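Local structure of 43.8 kDa insecticidal crystal protein (Bacillus thuringiensis, 4JP0) at residues 203-209 / 316-322; 184-188 / 244-248; 149-155 / 174-178; 250-256 / 284-290; 81-85 / 266-270. The protein acts as one component of a binary insecticidal toxin, working with Cry34Ab1 against western corn rootworm larvae, probably on the midgut epithelium. All coordinates share one frame; numbering follows the deposited sequence.

Contact 1: 203-209 / 316-322; sequences YILKKYQ and TSLELYR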
# COMPACT_ATOMS: atom_id res chain seq x y z
N TYR A 203 -8.02 -1.52 -6.58
CA TYR A 203 -6.81 -2.22 -7.06
C TYR A 203 -6.30 -3.10 -5.94
O TYR A 203 -6.55 -2.82 -4.76
CB TYR A 203 -5.70 -1.21 -7.42
CG TYR A 203 -5.90 -0.55 -8.79
CD1 TYR A 203 -7.04 0.19 -9.08
CD2 TYR A 203 -4.91 -0.69 -9.80
CE1 TYR A 203 -7.23 0.76 -10.35
CE2 TYR A 203 -5.07 -0.12 -11.01
CZ TYR A 203 -6.23 0.62 -11.30
OH TYR A 203 -6.37 1.18 -12.53
N ILE A 204 -5.53 -4.14 -6.28
CA ILE A 204 -4.91 -5.01 -5.30
C ILE A 204 -3.44 -4.65 -5.15
O ILE A 204 -2.68 -4.63 -6.13
CB ILE A 204 -5.04 -6.48 -5.75
CG1 ILE A 204 -6.50 -6.87 -5.83
CG2 ILE A 204 -4.36 -7.45 -4.74
CD1 ILE A 204 -6.72 -8.21 -6.60
N LEU A 205 -3.04 -4.34 -3.94
CA LEU A 205 -1.63 -4.04 -3.63
C LEU A 205 -1.11 -5.20 -2.73
O LEU A 205 -1.64 -5.48 -1.64
CB LEU A 205 -1.53 -2.66 -2.97
CG LEU A 205 -0.16 -2.19 -2.46
CD1 LEU A 205 0.91 -2.28 -3.56
CD2 LEU A 205 -0.26 -0.76 -1.87
N LYS A 206 -0.08 -5.88 -3.22
CA LYS A 206 0.47 -7.04 -2.55
C LYS A 206 1.86 -6.72 -2.10
O LYS A 206 2.57 -5.92 -2.75
CB LYS A 206 0.63 -8.18 -3.56
CG LYS A 206 -0.61 -8.55 -4.31
CD LYS A 206 -0.37 -9.86 -5.04
CE LYS A 206 -1.51 -10.19 -5.98
NZ LYS A 206 -1.36 -11.51 -6.62
N LYS A 207 2.25 -7.36 -1.00
CA LYS A 207 3.63 -7.32 -0.51
C LYS A 207 4.18 -8.74 -0.37
O LYS A 207 3.69 -9.52 0.46
CB LYS A 207 3.78 -6.61 0.84
CG LYS A 207 5.24 -6.28 1.13
CD LYS A 207 5.52 -5.72 2.55
CE LYS A 207 5.54 -6.82 3.61
NZ LYS A 207 5.86 -6.30 4.98
N TYR A 208 5.19 -9.08 -1.19
CA TYR A 208 5.86 -10.36 -1.11
C TYR A 208 7.21 -10.16 -0.49
O TYR A 208 7.84 -9.10 -0.67
CB TYR A 208 6.10 -10.93 -2.50
CG TYR A 208 4.86 -11.36 -3.25
CD1 TYR A 208 4.27 -10.55 -4.23
CD2 TYR A 208 4.26 -12.58 -2.99
CE1 TYR A 208 3.11 -10.96 -4.91
CE2 TYR A 208 3.12 -12.98 -3.68
CZ TYR A 208 2.55 -12.17 -4.63
OH TYR A 208 1.41 -12.60 -5.32
N GLN A 209 7.67 -11.18 0.24
CA GLN A 209 9.05 -11.18 0.73
C GLN A 209 9.65 -12.55 0.45
O GLN A 209 8.92 -13.53 0.27
CB GLN A 209 9.13 -10.81 2.21
CG GLN A 209 8.80 -9.35 2.48
CD GLN A 209 8.84 -9.02 3.96
OE1 GLN A 209 8.37 -9.80 4.78
NE2 GLN A 209 9.38 -7.85 4.30
N THR A 316 11.86 -7.29 -0.54
CA THR A 316 10.42 -6.97 -0.43
C THR A 316 9.95 -6.52 -1.79
O THR A 316 10.54 -5.61 -2.40
CB THR A 316 10.20 -5.88 0.60
OG1 THR A 316 10.55 -6.39 1.88
CG2 THR A 316 8.69 -5.55 0.75
N SER A 317 8.87 -7.11 -2.29
CA SER A 317 8.33 -6.73 -3.58
C SER A 317 6.90 -6.18 -3.40
O SER A 317 6.02 -6.89 -2.98
CB SER A 317 8.28 -7.95 -4.52
OG SER A 317 7.84 -7.57 -5.82
N LEU A 318 6.72 -4.91 -3.72
CA LEU A 318 5.40 -4.27 -3.65
C LEU A 318 4.86 -4.30 -5.07
O LEU A 318 5.54 -3.84 -6.00
CB LEU A 318 5.59 -2.85 -3.15
CG LEU A 318 5.68 -2.80 -1.62
CD1 LEU A 318 5.90 -1.37 -1.09
CD2 LEU A 318 4.41 -3.37 -1.06
N GLU A 319 3.67 -4.85 -5.28
CA GLU A 319 3.16 -5.01 -6.64
C GLU A 319 1.68 -4.62 -6.67
O GLU A 319 0.92 -5.06 -5.84
CB GLU A 319 3.32 -6.48 -7.10
CG GLU A 319 4.78 -6.98 -7.07
CD GLU A 319 4.92 -8.50 -7.26
OE1 GLU A 319 3.98 -9.16 -7.71
OE2 GLU A 319 6.00 -9.05 -6.96
N LEU A 320 1.31 -3.82 -7.65
CA LEU A 320 -0.03 -3.28 -7.74
C LEU A 320 -0.71 -3.78 -8.99
O LEU A 320 -0.13 -3.72 -10.09
CB LEU A 320 0.07 -1.76 -7.80
CG LEU A 320 -1.25 -1.00 -7.88
CD1 LEU A 320 -2.00 -1.13 -6.58
CD2 LEU A 320 -1.01 0.49 -8.20
N TYR A 321 -1.96 -4.21 -8.83
CA TYR A 321 -2.75 -4.83 -9.90
C TYR A 321 -4.14 -4.24 -10.08
O TYR A 321 -4.85 -3.96 -9.08
CB TYR A 321 -2.97 -6.31 -9.56
CG TYR A 321 -1.68 -7.11 -9.35
CD1 TYR A 321 -0.99 -7.04 -8.15
CD2 TYR A 321 -1.15 -7.89 -10.37
CE1 TYR A 321 0.17 -7.73 -7.96
CE2 TYR A 321 0.02 -8.63 -10.17
CZ TYR A 321 0.68 -8.52 -8.97
OH TYR A 321 1.86 -9.22 -8.76
N ARG A 322 -4.52 -4.03 -11.35
CA ARG A 322 -5.90 -3.74 -11.68
C ARG A 322 -6.63 -5.05 -11.45
O ARG A 322 -6.02 -6.12 -11.57
CB ARG A 322 -6.08 -3.51 -13.16
CG ARG A 322 -5.64 -2.24 -13.71
CD ARG A 322 -6.20 -1.99 -15.12
NE ARG A 322 -5.33 -1.04 -15.78
CZ ARG A 322 -5.02 -1.05 -17.06
NH1 ARG A 322 -5.52 -1.99 -17.87
NH2 ARG A 322 -4.19 -0.11 -17.51
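Residues 203-209 and 316-322 are neighbouring antiparallel strands at the middle of a four-stranded sheet in the insecticidal crystal toxin (P42) region. I204, K206 and Y208 form hydrogen-bonded pairs with Y321, E319 and S317. Six backbone bonds result, such as K206 N to E319 O at 2.9 Å. L205, K207 and Q209 form the non-hydrogen-bonded pairs with L320, L318 and T316.

The face with K206 and Y208 is largely polar. The extended K206 chain crosses the Y321 side chain at about a right angle. K206 NZ sits over one ring face, offset toward the rim, 4.6 Å from the centroid of Y321 and 23° off the normal, a cation-pi contact. K206 NZ donates to Y208 OH at 3.2 Å and makes a salt bridge with E327. The E319 and Y208 side chains cross likewise, the carboxylate and ring planes 39° apart, with E319 OE1 3.4 Å from Y208 CE1. S317 OG donates to E319 OE2 at 2.6 Å, on its anti lone pair. S317 holds E319 from its own strand while E319 packs on Y208 of the neighbouring one.

The other face carries three leucines, L205, L318 and L320, beside K207, Q209 and T316. L320 CD1 lies 3.9 Å from L205 CB. At one end of the pair R322 CA lies over a face of the Y203 ring. At the other, Q209 NE2 donates to T316 OG1 at 3.1 Å, with the hydroxyl in the amide plane.

Strand 174-182 flanks 203-209, and strand 327-346 flanks 316-322. Helix 240-247 covers the leucine face through I243, T246 and L247.

Contact 2: 184-188 / 244-248; sequences IMVND and INTLG
Two hydrogen bonds from N187 carry the polar part of this contact. Its backbone N donates to T246 O at 3.0 Å. That bond is nearly straight, 174° at the hydrogen, and lies in the carbonyl plane on a lone pair. The side chain adds a second bond, from N187 ND2 to N245 O at 3.1 Å. Here the acceptor lies in the amide plane of N187, but the donor stands 43° out of the carbonyl plane of N245. With CG anti to the backbone N (chi1 167°), the amide reaches the carbonyl one residue before the one its own backbone uses.

The two acceptors belong to the last turn of helix 240-247. G248 follows with positive phi, and its N bonds to I244 O within that turn. The loop after strand 174-182 therefore docks on carbonyls at the C-terminal end of a helix.

A weaker polar contact is V186 CA-H to T246 O, so this carbonyl receives both V186 and N187. In turn the methyl T246 CG2 rests against a carbonyl, 3.4 Å from N187 O.

Among the apolar contacts, V186 and L247 lie side by side, pointing the same way, with V186 CG2 3.9 Å from L247 CD2. L320 and M331 of the adjoining sheet also pack on T246 and L247.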
# COMPACT_ATOMS: atom_id res chain seq x y z
N ILE A 184 -9.19 5.89 -7.12
CA ILE A 184 -8.92 7.32 -7.11
C ILE A 184 -7.52 7.64 -6.60
O ILE A 184 -6.99 8.71 -6.91
CB ILE A 184 -10.00 8.12 -6.32
CG1 ILE A 184 -10.15 7.55 -4.90
CG2 ILE A 184 -11.36 8.05 -7.07
CD1 ILE A 184 -10.95 8.48 -3.95
N MET A 185 -6.95 6.73 -5.81
CA MET A 185 -5.61 6.94 -5.24
C MET A 185 -4.53 6.31 -6.13
O MET A 185 -3.35 6.30 -5.75
CB MET A 185 -5.54 6.29 -3.86
CG MET A 185 -6.50 6.91 -2.87
SD MET A 185 -6.60 5.95 -1.37
CE MET A 185 -8.08 6.67 -0.64
N VAL A 186 -4.93 5.78 -7.27
CA VAL A 186 -4.00 5.14 -8.18
C VAL A 186 -3.88 5.87 -9.49
O VAL A 186 -4.87 6.11 -10.14
CB VAL A 186 -4.44 3.70 -8.47
CG1 VAL A 186 -3.58 3.09 -9.60
CG2 VAL A 186 -4.38 2.87 -7.20
N ASN A 187 -2.65 6.23 -9.87
CA ASN A 187 -2.42 6.87 -11.15
C ASN A 187 -2.09 5.77 -12.14
O ASN A 187 -0.98 5.24 -12.13
CB ASN A 187 -1.30 7.91 -11.05
CG ASN A 187 -0.81 8.39 -12.41
OD1 ASN A 187 -1.64 8.60 -13.33
ND2 ASN A 187 0.41 8.60 -12.65
N ASP A 188 -3.07 5.42 -12.98
CA ASP A 188 -2.97 4.34 -13.97
C ASP A 188 -3.19 4.99 -15.34
O ASP A 188 -4.32 5.12 -15.81
CB ASP A 188 -4.02 3.26 -13.69
CG ASP A 188 -3.87 2.00 -14.57
OD1 ASP A 188 -3.16 2.03 -15.60
OD2 ASP A 188 -4.44 0.93 -14.30
N ILE A 244 6.24 6.14 -6.54
CA ILE A 244 5.84 7.50 -6.25
C ILE A 244 4.79 7.97 -7.24
O ILE A 244 3.72 8.41 -6.86
CB ILE A 244 7.04 8.47 -6.29
CG1 ILE A 244 8.10 8.06 -5.29
CG2 ILE A 244 6.53 9.92 -6.02
CD1 ILE A 244 9.47 8.76 -5.54
N ASN A 245 5.06 7.89 -8.53
CA ASN A 245 4.06 8.45 -9.44
C ASN A 245 2.77 7.63 -9.49
O ASN A 245 1.74 8.14 -9.90
CB ASN A 245 4.64 8.70 -10.84
CG ASN A 245 5.36 10.11 -10.96
OD1 ASN A 245 5.37 10.95 -10.03
ND2 ASN A 245 5.97 10.34 -12.12
N THR A 246 2.81 6.37 -9.06
CA THR A 246 1.60 5.53 -9.10
C THR A 246 0.77 5.60 -7.83
O THR A 246 -0.45 5.66 -7.90
CB THR A 246 1.93 4.04 -9.41
OG1 THR A 246 2.75 3.94 -10.58
CG2 THR A 246 0.69 3.31 -9.83
N LEU A 247 1.42 5.58 -6.66
CA LEU A 247 0.72 5.56 -5.38
C LEU A 247 1.01 6.74 -4.45
O LEU A 247 0.37 6.88 -3.42
CB LEU A 247 1.06 4.28 -4.63
CG LEU A 247 0.56 2.98 -5.28
CD1 LEU A 247 1.15 1.79 -4.58
CD2 LEU A 247 -1.00 2.96 -5.27
N GLY A 248 2.00 7.56 -4.78
CA GLY A 248 2.29 8.70 -3.91
C GLY A 248 3.09 8.39 -2.65
O GLY A 248 3.01 9.10 -1.64

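Contact 3: 149-155 / 174-178; sequences PIIDTKL and QLMGW
P149, I151, L175 and W178 form the apolar centre. P149 CD sits over one face of the W178 indole, a CH-pi contact 3.3 Å from the centroid of the W178 five-membered ring and 12° off its normal. The proline ring meets the L175 side chain at about a right angle, with P149 CG 3.6 Å from L175 CD2. I151 CD1 touches the same methyl, L175 CD2, at 3.5 Å. It also reaches W178 CB. The I151 branch CG2 instead lies against the backbone at M176 O.

Nearby, D152 N donates to L175 O at 2.8 Å, nearly along the C=O axis. A water is shared by D152 O and M176 O and donates to both. Residues 149-155 form an irregular segment along strand 174-182, an outermost strand of the chain's four-stranded sheet. M176 and G177 both face K207 on the next strand, a classic beta bulge. The M176 chain is bent at chi2 and chi3, which turns its end back to the loop, with SD 3.9 Å from D152 CB.

At the polar edge Q174 NE2 reaches D152 OD2 at 3.0 Å, in the plane of its own amide, on the anti side of the carboxylate but 23° out of the carboxylate plane. Q174 NE2 also donates to K154 O at 3.0 Å. Q174 OE1 accepts from K156 N, so both ends of the amide are bonded and its rotation is set.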
# COMPACT_ATOMS: atom_id res chain seq x y z
N PRO A 149 -6.66 -13.58 -0.39
CA PRO A 149 -6.09 -14.93 -0.35
C PRO A 149 -5.42 -15.24 1.00
O PRO A 149 -5.47 -14.45 1.95
CB PRO A 149 -5.07 -14.88 -1.51
CG PRO A 149 -4.54 -13.49 -1.40
CD PRO A 149 -5.75 -12.61 -1.02
N ILE A 150 -4.84 -16.42 1.12
CA ILE A 150 -4.14 -16.80 2.34
C ILE A 150 -2.84 -16.02 2.47
O ILE A 150 -2.03 -15.98 1.53
CB ILE A 150 -3.83 -18.29 2.27
CG1 ILE A 150 -5.16 -19.05 2.30
CG2 ILE A 150 -2.88 -18.69 3.42
CD1 ILE A 150 -5.07 -20.44 1.66
N ILE A 151 -2.62 -15.41 3.63
CA ILE A 151 -1.44 -14.58 3.82
C ILE A 151 -0.46 -15.30 4.70
O ILE A 151 -0.89 -15.83 5.75
CB ILE A 151 -1.89 -13.31 4.55
CG1 ILE A 151 -3.06 -12.71 3.78
CG2 ILE A 151 -0.74 -12.26 4.64
CD1 ILE A 151 -2.63 -12.24 2.42
N ASP A 152 0.83 -15.29 4.35
CA ASP A 152 1.82 -15.94 5.23
C ASP A 152 2.18 -15.01 6.40
O ASP A 152 2.05 -13.80 6.28
CB ASP A 152 3.11 -16.29 4.48
CG ASP A 152 2.99 -17.53 3.62
OD1 ASP A 152 1.88 -18.12 3.52
OD2 ASP A 152 3.98 -17.99 3.02
N THR A 153 2.68 -15.57 7.51
CA THR A 153 3.11 -14.73 8.64
C THR A 153 4.56 -14.96 9.03
O THR A 153 5.11 -14.18 9.81
CB THR A 153 2.26 -14.99 9.88
OG1 THR A 153 2.41 -16.37 10.27
CG2 THR A 153 0.78 -14.87 9.56
N LYS A 154 5.15 -16.04 8.53
CA LYS A 154 6.55 -16.36 8.85
C LYS A 154 7.42 -16.57 7.62
O LYS A 154 7.19 -17.45 6.83
CB LYS A 154 6.60 -17.60 9.72
CG LYS A 154 7.97 -17.92 10.27
CD LYS A 154 7.97 -19.21 11.09
CE LYS A 154 8.35 -20.42 10.23
NZ LYS A 154 8.73 -21.67 10.98
N LEU A 155 8.45 -15.76 7.49
CA LEU A 155 9.33 -15.86 6.34
C LEU A 155 10.20 -17.11 6.48
O LEU A 155 10.78 -17.35 7.54
CB LEU A 155 10.21 -14.61 6.27
CG LEU A 155 11.15 -14.47 5.09
CD1 LEU A 155 10.31 -14.10 3.86
CD2 LEU A 155 12.14 -13.36 5.41
N GLN A 174 6.83 -15.15 -0.77
CA GLN A 174 5.70 -15.44 0.13
C GLN A 174 4.86 -14.19 0.27
O GLN A 174 5.39 -13.10 0.47
CB GLN A 174 6.21 -15.82 1.52
CG GLN A 174 7.00 -17.10 1.55
CD GLN A 174 7.62 -17.36 2.92
OE1 GLN A 174 8.84 -17.29 3.07
NE2 GLN A 174 6.79 -17.66 3.91
N LEU A 175 3.54 -14.32 0.12
CA LEU A 175 2.66 -13.15 0.24
C LEU A 175 2.50 -12.82 1.70
O LEU A 175 1.87 -13.58 2.42
CB LEU A 175 1.30 -13.49 -0.33
CG LEU A 175 0.28 -12.34 -0.27
CD1 LEU A 175 0.71 -11.17 -1.16
CD2 LEU A 175 -1.08 -12.89 -0.67
N MET A 176 3.01 -11.65 2.12
CA MET A 176 3.02 -11.26 3.51
C MET A 176 1.98 -10.21 3.81
O MET A 176 1.75 -9.92 4.98
CB MET A 176 4.41 -10.72 3.90
CG MET A 176 5.54 -11.67 3.60
SD MET A 176 5.43 -13.19 4.62
CE MET A 176 6.05 -12.46 6.19
N GLY A 177 1.39 -9.61 2.77
CA GLY A 177 0.38 -8.57 2.97
C GLY A 177 -0.40 -8.33 1.68
O GLY A 177 0.16 -8.50 0.60
N TRP A 178 -1.67 -7.92 1.80
CA TRP A 178 -2.54 -7.75 0.65
C TRP A 178 -3.60 -6.76 1.08
O TRP A 178 -4.13 -6.85 2.20
CB TRP A 178 -3.16 -9.12 0.33
CG TRP A 178 -4.06 -9.32 -0.83
CD1 TRP A 178 -3.76 -9.99 -1.98
CD2 TRP A 178 -5.47 -9.00 -0.92
NE1 TRP A 178 -4.86 -10.06 -2.80
CE2 TRP A 178 -5.92 -9.46 -2.18
CE3 TRP A 178 -6.37 -8.34 -0.08
CZ2 TRP A 178 -7.24 -9.32 -2.60
CZ3 TRP A 178 -7.69 -8.19 -0.49
CH2 TRP A 178 -8.12 -8.66 -1.74
O HOH W 1 2.25 -11.31 6.95

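Contact 4: 250-256 / 284-290; sequences QINIDSG and SHETKIM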
# COMPACT_ATOMS: atom_id res chain seq x y z
N GLN A 250 7.11 6.54 -1.23
CA GLN A 250 8.43 5.98 -1.55
C GLN A 250 8.93 5.10 -0.42
O GLN A 250 8.43 5.18 0.71
CB GLN A 250 9.46 7.10 -1.79
CG GLN A 250 9.73 7.98 -0.58
CD GLN A 250 10.52 9.24 -0.92
OE1 GLN A 250 10.21 9.91 -1.91
NE2 GLN A 250 11.52 9.57 -0.11
N ILE A 251 9.94 4.28 -0.72
CA ILE A 251 10.56 3.46 0.29
C ILE A 251 11.87 4.13 0.62
O ILE A 251 12.66 4.40 -0.28
CB ILE A 251 10.82 2.05 -0.17
CG1 ILE A 251 9.53 1.37 -0.66
CG2 ILE A 251 11.36 1.27 0.99
CD1 ILE A 251 8.43 1.39 0.34
N ASN A 252 12.08 4.43 1.89
CA ASN A 252 13.32 5.08 2.32
C ASN A 252 14.40 4.07 2.71
O ASN A 252 14.17 2.86 2.71
CB ASN A 252 13.05 6.04 3.46
CG ASN A 252 12.51 7.35 2.98
OD1 ASN A 252 12.34 7.55 1.77
ND2 ASN A 252 12.25 8.27 3.91
N ILE A 253 15.58 4.59 3.06
CA ILE A 253 16.74 3.71 3.29
C ILE A 253 16.53 2.67 4.42
O ILE A 253 17.20 1.63 4.51
CB ILE A 253 17.99 4.63 3.52
CG1 ILE A 253 19.29 3.83 3.51
CG2 ILE A 253 17.85 5.45 4.80
CD1 ILE A 253 20.53 4.70 3.34
N ASP A 254 15.60 3.06 5.27
CA ASP A 254 14.99 2.42 6.41
C ASP A 254 14.13 1.20 5.96
O ASP A 254 13.73 0.34 6.77
CB ASP A 254 14.01 3.56 6.87
CG ASP A 254 13.28 3.27 8.18
OD1 ASP A 254 12.54 2.25 8.28
OD2 ASP A 254 13.35 4.03 9.16
N SER A 255 13.84 1.13 4.67
CA SER A 255 12.81 0.21 4.15
C SER A 255 11.42 0.59 4.67
O SER A 255 10.44 -0.14 4.49
CB SER A 255 13.10 -1.27 4.46
OG SER A 255 14.10 -1.77 3.59
N GLY A 256 11.33 1.75 5.31
CA GLY A 256 10.01 2.20 5.75
C GLY A 256 9.42 3.09 4.67
O GLY A 256 10.12 3.57 3.80
N SER A 284 8.76 5.15 7.80
CA SER A 284 10.19 5.41 7.81
C SER A 284 10.58 6.34 8.94
O SER A 284 9.78 7.17 9.38
CB SER A 284 10.64 6.02 6.49
OG SER A 284 12.00 6.40 6.54
N HIS A 285 11.82 6.19 9.41
CA HIS A 285 12.37 7.06 10.46
C HIS A 285 13.53 7.87 9.87
O HIS A 285 14.26 8.57 10.59
CB HIS A 285 12.86 6.22 11.63
CG HIS A 285 11.76 5.67 12.49
ND1 HIS A 285 10.70 4.96 11.98
CD2 HIS A 285 11.57 5.71 13.83
CE1 HIS A 285 9.89 4.60 12.96
NE2 HIS A 285 10.40 5.04 14.10
N GLU A 286 13.71 7.75 8.57
CA GLU A 286 14.77 8.40 7.85
C GLU A 286 14.22 9.38 6.85
O GLU A 286 13.03 9.40 6.55
CB GLU A 286 15.63 7.37 7.11
CG GLU A 286 16.22 6.27 7.97
CD GLU A 286 17.43 6.69 8.82
OE1 GLU A 286 17.99 7.81 8.66
OE2 GLU A 286 17.83 5.86 9.66
N THR A 287 15.12 10.19 6.30
CA THR A 287 14.71 11.15 5.31
C THR A 287 15.26 10.79 3.93
O THR A 287 14.81 11.33 2.91
CB THR A 287 15.16 12.55 5.75
OG1 THR A 287 14.61 13.53 4.86
CG2 THR A 287 16.65 12.73 5.58
N LYS A 288 16.21 9.87 3.87
CA LYS A 288 16.80 9.50 2.59
C LYS A 288 16.02 8.40 1.86
O LYS A 288 15.76 7.37 2.43
CB LYS A 288 18.25 9.04 2.78
CG LYS A 288 19.00 8.79 1.48
CD LYS A 288 20.47 8.47 1.73
CE LYS A 288 21.31 8.51 0.44
NZ LYS A 288 21.03 7.41 -0.54
N ILE A 289 15.66 8.65 0.60
CA ILE A 289 15.00 7.67 -0.25
C ILE A 289 15.92 6.51 -0.53
O ILE A 289 17.11 6.71 -0.66
CB ILE A 289 14.59 8.33 -1.59
CG1 ILE A 289 13.69 7.40 -2.40
CG2 ILE A 289 15.81 8.68 -2.41
CD1 ILE A 289 12.92 8.09 -3.52
N MET A 290 15.39 5.29 -0.63
CA MET A 290 16.29 4.17 -0.92
C MET A 290 16.87 4.23 -2.33
O MET A 290 16.13 4.36 -3.32
CB MET A 290 15.61 2.82 -0.77
CG MET A 290 16.61 1.67 -0.96
SD MET A 290 15.76 0.13 -1.00
CE MET A 290 15.20 0.03 0.71
O HOH W 2 11.99 11.35 3.28
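Around a single bridge between N252 and I289, two backbone bonds run in opposite directions: M290 N to I251 O and I253 N to K288 O, both at 2.9 Å.

The N252 amide reaches into the curve of 284-290. Its ND2 donates to E286 O at 3.0 Å, a bent bond (130° at the hydrogen) with the donor well above the carbonyl plane. A water accepts from N252 ND2 and donates to T287 O, so one NH2 group serves two carbonyls of the facing loop. N252 CB lies 3.2 Å from K288 O.

N252 also starts a type I beta turn that ends at S255, in the connection between strands 249-251 and 257-259. The partner segment has a turn of its own. S284 OG accepts from E286 N at 3.0 Å, an ST turn. The loop before strand 292-301 curves round the tip of this hairpin.

D254 faces this second turn. Its OD2 accepts from H285 N at 2.7 Å, from above the carboxylate plane. CG stands anti to the D254 backbone N (chi1 -174°), which carries the carboxylate to the H285 backbone. H285 ND1 bonds to Y283 O.

Apolar contacts flank these bonds. I253 CG2 packs on E286 CG at 3.7 Å. I251 and M290 run side by side, pointing the same way. The M290 chain bends at chi3, and its CE touches I251 CG2 at 4.0 Å. The same methyl also lies against the hydroxyl S255 OG.

Contact 5: 81-85 / 266-270; sequences TYSST and GGTDE
This buried contact joins the ricin B-type lectin region to the insecticidal crystal toxin (P42) region. A loop after strand 76-80 meets the loop that leads into helix 272-279. S84 and Y82 supply the side chains on the lectin side.

S84 holds G266 O chiefly through its backbone N, which donates to G266 O at 3.0 Å. S84 OG donates to the same oxygen, though the modelled 2.5 Å from S84 OG to G266 O is very short and its exact length doubtful. The hydroxyl stands between the backbone N and the carbonyl carbon (chi1 68°), which brings both donors to one acceptor. S84 OG also accepts a weak bond from D269 N.

Y82 and E270 come from opposite directions. Y82 OH donates to E270 OE1, again at a very short and doubtful length. The carboxylate oxygen lies at the ring edge, in plane, though the ring and carboxylate planes are 53° apart. A water donates to Y82 OH at 2.8 Å and makes weak bonds with G267 O and E270 N. Within the lectin loop S83 OG accepts from T85 N, an ST turn.

G266 CA packs against the lectin loop, 3.5 Å from Y82 O. The join is mostly polar: hydroxyls and a carboxylate meet backbone groups in a buried place. The Y82 hydroxyl probably helps to stabilise the negative charge of E270.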
# COMPACT_ATOMS: atom_id res chain seq x y z
N THR A 81 -10.50 17.26 -8.62
CA THR A 81 -9.54 16.17 -8.61
C THR A 81 -9.16 15.74 -7.18
O THR A 81 -8.77 16.56 -6.35
CB THR A 81 -8.28 16.62 -9.36
OG1 THR A 81 -8.64 16.96 -10.70
CG2 THR A 81 -7.28 15.47 -9.50
N TYR A 82 -9.22 14.43 -6.92
CA TYR A 82 -8.90 13.94 -5.61
C TYR A 82 -7.50 14.33 -5.25
O TYR A 82 -6.58 14.26 -6.07
CB TYR A 82 -9.00 12.40 -5.56
CG TYR A 82 -8.49 11.84 -4.26
CD1 TYR A 82 -9.09 12.19 -3.04
CD2 TYR A 82 -7.39 10.98 -4.23
CE1 TYR A 82 -8.63 11.69 -1.83
CE2 TYR A 82 -6.93 10.47 -3.03
CZ TYR A 82 -7.54 10.84 -1.83
OH TYR A 82 -7.09 10.32 -0.65
N SER A 83 -7.34 14.79 -4.02
CA SER A 83 -6.01 15.05 -3.49
C SER A 83 -5.91 14.43 -2.09
O SER A 83 -6.71 14.80 -1.22
CB SER A 83 -5.76 16.54 -3.38
OG SER A 83 -4.63 16.74 -2.53
N SER A 84 -4.93 13.53 -1.87
CA SER A 84 -4.85 12.86 -0.58
C SER A 84 -4.31 13.78 0.51
O SER A 84 -4.25 13.40 1.67
CB SER A 84 -4.06 11.53 -0.64
OG SER A 84 -2.68 11.75 -0.89
N THR A 85 -3.97 15.01 0.15
CA THR A 85 -3.52 15.95 1.14
C THR A 85 -4.50 17.08 1.34
O THR A 85 -4.20 18.04 2.06
CB THR A 85 -2.11 16.48 0.79
OG1 THR A 85 -2.06 16.88 -0.59
CG2 THR A 85 -1.09 15.33 0.85
N GLY A 266 -3.56 11.68 -6.87
CA GLY A 266 -3.84 12.13 -5.51
C GLY A 266 -3.03 11.45 -4.41
O GLY A 266 -2.87 12.02 -3.35
N GLY A 267 -2.52 10.25 -4.66
CA GLY A 267 -1.74 9.55 -3.63
C GLY A 267 -2.54 8.77 -2.58
O GLY A 267 -3.76 8.69 -2.64
N THR A 268 -1.84 8.18 -1.61
CA THR A 268 -2.46 7.30 -0.63
C THR A 268 -2.27 7.78 0.80
O THR A 268 -2.40 6.99 1.75
CB THR A 268 -1.86 5.89 -0.77
OG1 THR A 268 -0.44 6.01 -0.95
CG2 THR A 268 -2.34 5.21 -2.05
N ASP A 269 -1.97 9.07 0.99
CA ASP A 269 -1.72 9.57 2.33
C ASP A 269 -2.85 9.27 3.29
O ASP A 269 -2.62 9.07 4.42
CB ASP A 269 -1.41 11.06 2.38
CG ASP A 269 -0.79 11.45 3.69
OD1 ASP A 269 0.31 10.98 3.94
OD2 ASP A 269 -1.41 12.14 4.48
N GLU A 270 -4.06 9.26 2.78
CA GLU A 270 -5.20 9.08 3.64
C GLU A 270 -5.50 7.63 3.99
O GLU A 270 -6.47 7.38 4.71
CB GLU A 270 -6.45 9.78 3.08
CG GLU A 270 -6.40 11.29 3.22
CD GLU A 270 -7.35 12.02 2.29
OE1 GLU A 270 -7.89 11.41 1.35
OE2 GLU A 270 -7.55 13.22 2.46
O HOH W 3 -5.41 8.23 0.28

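How the contacts relate
Contacts 1 and 3 belong to the same sheet: strand 174-182 pairs with strand 202-221, and K207 O accepts from M176 N at 2.8 Å. Contact 2 meets contact 1 through D188, whose OD2 makes a salt bridge with R322 NE at 2.6 Å and a probable hydrogen bond with Y203 OH. Contact 2 also touches contact 5, about 9 Å away between centres, where L247 O probably accepts from T268 OG1. Contact 4 touches contact 2 at I244 and contact 1 where I251 CD1 lies 4.0 Å from L318 CD1. Contacts 3 and 5 are the farthest apart, with centres about 27 Å from each other. Touching contacts run 3-1-2-5, from sheet edge to lectin junction.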